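Papain-like protease (Human betacoronavirus 2c EMC/2012, PDB 4RNA) is a cysteine protease that probably cleaves the viral polyprotein and, as in related coronavirus enzymes, removes ubiquitin-like modifiers from host proteins. Local coordinates at residues N269-I274 / G279-A284. Residues are numbered along the deposited sequence; the frame is centred on the assembly and turned at random.
Sequences NVFQGI and GHYVHA
Phe271 turns the edge of its ring onto a face of Tyr281 in an edge-to-face pair, the planes 54° apart, its CD1 poised over the middle of the tyrosine ring and 3.6 Å from Tyr281 CZ. With CG anti to the backbone N (chi1 -179°), the phenylalanine ring is sent across toward the neighbouring strand and reaches the start of the partner segment, where its CZ lies 3.6 Å from Gly279 CA. Glycine suits that position twice over, having a positive phi and no side chain to compete with the ring. The two segments close a beta hairpin, strands 267-272 and 280-287, in a mixed sheet of the papain-like protease, where strand 304-315 flanks the first strand and helix 115-122 packs against the face carrying Asn269, Tyr281 and His283. Val270 and Val282 form a hydrogen-bonded pair, with Val270 N 2.8 Å from Val282 O and Val282 N 2.9 Å from Val270 O; branched valines favour such extended backbones. On their face of the sheet, Gln272 lies alongside His280, its extended chain bringing OE1 to the edge of the imidazole, 3.3 Å from His280 CD2, while its amide rests against Val282 CG2. His280 NE2 is hydrogen-bonded to Asp295. On the face of Phe271, His283 ND1 donates to Asn269 OD1 at 2.8 Å, with the oxygen near the imidazole plane. ND2 of the same buried amide is hydrogen-bonded to Asp311 and to Thr121, which orients its oxygen toward the histidine.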
ATOM      1  N   ASN A 269       4.010  19.567   9.452  1.00 27.92           N
ATOM      2  CA  ASN A 269       2.669  19.526   8.850  1.00 27.07           C
ATOM      3  C   ASN A 269       1.551  19.634   9.816  1.00 27.86           C
ATOM      4  O   ASN A 269       1.697  19.349  11.014  1.00 29.58           O
ATOM      5  CB  ASN A 269       2.477  18.245   8.009  1.00 27.60           C
ATOM      6  CG  ASN A 269       3.490  18.183   6.861  1.00 35.02           C
ATOM      7  OD1 ASN A 269       3.689  19.185   6.180  1.00 32.65           O
ATOM      8  ND2 ASN A 269       4.117  17.001   6.636  1.00 28.84           N
ATOM      9  N   VAL A 270       0.392  20.040   9.301  1.00 29.48           N
ATOM     10  CA  VAL A 270      -0.723  20.250  10.206  1.00 31.11           C
ATOM     11  C   VAL A 270      -1.889  19.530   9.542  1.00 29.04           C
ATOM     12  O   VAL A 270      -1.988  19.522   8.302  1.00 31.92           O
ATOM     13  CB  VAL A 270      -1.040  21.782  10.356  1.00 36.73           C
ATOM     14  CG1 VAL A 270      -2.421  22.003  10.886  1.00 35.48           C
ATOM     15  CG2 VAL A 270      -0.013  22.467  11.250  1.00 35.38           C
ATOM     16  N   PHE A 271      -2.727  18.852  10.336  1.00 31.75           N
ATOM     17  CA  PHE A 271      -3.976  18.325   9.799  1.00 39.90           C
ATOM     18  C   PHE A 271      -5.125  19.062  10.464  1.00 42.64           C
ATOM     19  O   PHE A 271      -5.172  19.125  11.689  1.00 45.90           O
ATOM     20  CB  PHE A 271      -4.056  16.820  10.041  1.00 44.15           C
ATOM     21  CG  PHE A 271      -5.314  16.147   9.495  1.00 47.73           C
ATOM     22  CD1 PHE A 271      -5.491  15.939   8.120  1.00 50.22           C
ATOM     23  CD2 PHE A 271      -6.290  15.697  10.351  1.00 50.38           C
ATOM     24  CE1 PHE A 271      -6.627  15.307   7.635  1.00 50.81           C
ATOM     25  CE2 PHE A 271      -7.433  15.070   9.862  1.00 52.02           C
ATOM     26  CZ  PHE A 271      -7.590  14.862   8.510  1.00 47.51           C
ATOM     27  N   GLN A 272      -6.051  19.575   9.648  1.00 51.22           N
ATOM     28  CA  GLN A 272      -7.195  20.418  10.065  1.00 56.33           C
ATOM     29  C   GLN A 272      -8.522  19.711   9.915  1.00 62.95           C
ATOM     30  O   GLN A 272      -8.830  19.197   8.829  1.00 54.37           O
ATOM     31  CB  GLN A 272      -7.258  21.695   9.213  1.00 63.45           C
ATOM     32  CG  GLN A 272      -6.229  22.758   9.594  1.00 63.80           C
ATOM     33  CD  GLN A 272      -6.023  23.851   8.538  1.00 65.89           C
ATOM     34  OE1 GLN A 272      -6.589  23.817   7.438  1.00 62.50           O
ATOM     35  NE2 GLN A 272      -5.190  24.832   8.881  1.00 57.22           N
ATOM     36  N   GLY A 273      -9.278  19.676  11.024  1.00 75.92           N
ATOM     37  CA  GLY A 273     -10.674  19.198  11.111  1.00 90.67           C
ATOM     38  C   GLY A 273     -10.983  17.699  11.088  1.00104.37           C
ATOM     39  O   GLY A 273     -11.625  17.228  10.143  1.00106.82           O
ATOM     40  N   ILE A 274     -10.582  16.964  12.135  1.00111.59           N
ATOM     41  CA  ILE A 274     -10.748  15.479  12.210  1.00116.00           C
ATOM     42  C   ILE A 274     -12.181  14.942  11.995  1.00118.99           C
ATOM     43  O   ILE A 274     -12.368  13.887  11.366  1.00110.83           O
ATOM     44  CB  ILE A 274     -10.148  14.847  13.518  1.00120.43           C
ATOM     45  CG1 ILE A 274     -10.971  15.223  14.773  1.00122.89           C
ATOM     46  CG2 ILE A 274      -8.660  15.182  13.675  1.00112.10           C
ATOM     47  CD1 ILE A 274     -10.864  14.252  15.937  1.00108.30           C
ATOM     48  N   GLY A 279     -11.059  16.133   7.158  1.00 94.80           N
ATOM     49  CA  GLY A 279      -9.959  17.139   7.129  1.00 73.09           C
ATOM     50  C   GLY A 279      -9.069  17.586   5.964  1.00 63.13           C
ATOM     51  O   GLY A 279      -9.347  17.296   4.813  1.00 56.66           O
ATOM     52  N   HIS A 280      -7.980  18.296   6.294  1.00 53.30           N
ATOM     53  CA  HIS A 280      -7.194  19.025   5.325  1.00 48.01           C
ATOM     54  C   HIS A 280      -5.771  19.236   5.795  1.00 46.95           C
ATOM     55  O   HIS A 280      -5.548  19.601   6.955  1.00 47.72           O
ATOM     56  CB  HIS A 280      -7.913  20.343   5.119  1.00 53.44           C
ATOM     57  CG  HIS A 280      -7.217  21.265   4.210  1.00 57.69           C
ATOM     58  ND1 HIS A 280      -6.807  20.894   2.987  1.00 62.37           N
ATOM     59  CD2 HIS A 280      -6.845  22.586   4.373  1.00 61.87           C
ATOM     60  CE1 HIS A 280      -6.190  21.925   2.398  1.00 62.44           C
ATOM     61  NE2 HIS A 280      -6.223  22.966   3.248  1.00 60.80           N
ATOM     62  N   TYR A 281      -4.780  18.984   4.928  1.00 37.39           N
ATOM     63  CA  TYR A 281      -3.377  19.075   5.339  1.00 35.47           C
ATOM     64  C   TYR A 281      -2.811  20.421   4.943  1.00 33.49           C
ATOM     65  O   TYR A 281      -3.131  20.919   3.873  1.00 38.94           O
ATOM     66  CB  TYR A 281      -2.494  17.967   4.695  1.00 35.44           C
ATOM     67  CG  TYR A 281      -2.676  16.595   5.320  1.00 38.28           C
ATOM     68  CD1 TYR A 281      -1.898  16.202   6.411  1.00 38.66           C
ATOM     69  CD2 TYR A 281      -3.597  15.698   4.812  1.00 34.11           C
ATOM     70  CE1 TYR A 281      -2.022  14.937   6.976  1.00 43.06           C
ATOM     71  CE2 TYR A 281      -3.755  14.442   5.374  1.00 38.85           C
ATOM     72  CZ  TYR A 281      -2.960  14.068   6.458  1.00 42.84           C
ATOM     73  OH  TYR A 281      -3.086  12.825   7.050  1.00 47.03           O
ATOM     74  N   VAL A 282      -1.932  20.977   5.778  1.00 39.29           N
ATOM     75  CA  VAL A 282      -1.241  22.202   5.471  1.00 36.60           C
ATOM     76  C   VAL A 282       0.229  22.011   5.813  1.00 32.17           C
ATOM     77  O   VAL A 282       0.592  21.427   6.864  1.00 36.87           O
ATOM     78  CB  VAL A 282      -1.877  23.371   6.280  1.00 41.52           C
ATOM     79  CG1 VAL A 282      -1.205  24.719   5.977  1.00 41.97           C
ATOM     80  CG2 VAL A 282      -3.371  23.444   5.990  1.00 46.25           C
ATOM     81  N   HIS A 283       1.110  22.499   4.938  1.00 28.59           N
ATOM     82  CA  HIS A 283       2.543  22.355   5.172  1.00 25.93           C
ATOM     83  C   HIS A 283       3.066  23.700   5.658  1.00 29.98           C
ATOM     84  O   HIS A 283       2.735  24.726   5.057  1.00 32.05           O
ATOM     85  CB  HIS A 283       3.278  21.961   3.896  1.00 25.47           C
ATOM     86  CG  HIS A 283       4.800  21.862   4.076  1.00 24.99           C
ATOM     87  ND1 HIS A 283       5.350  20.850   4.682  1.00 26.46           N
ATOM     88  CD2 HIS A 283       5.830  22.720   3.708  1.00 23.98           C
ATOM     89  CE1 HIS A 283       6.692  20.965   4.715  1.00 26.07           C
ATOM     90  NE2 HIS A 283       7.013  22.126   4.115  1.00 29.59           N
ATOM     91  N   ALA A 284       3.894  23.701   6.714  1.00 27.48           N
ATOM     92  CA  ALA A 284       4.366  24.955   7.288  1.00 31.61           C
ATOM     93  C   ALA A 284       5.884  24.971   7.262  1.00 31.94           C
ATOM     94  O   ALA A 284       6.570  23.929   7.508  1.00 33.37           O
ATOM     95  CB  ALA A 284       3.829  25.170   8.721  1.00 27.41           C
TER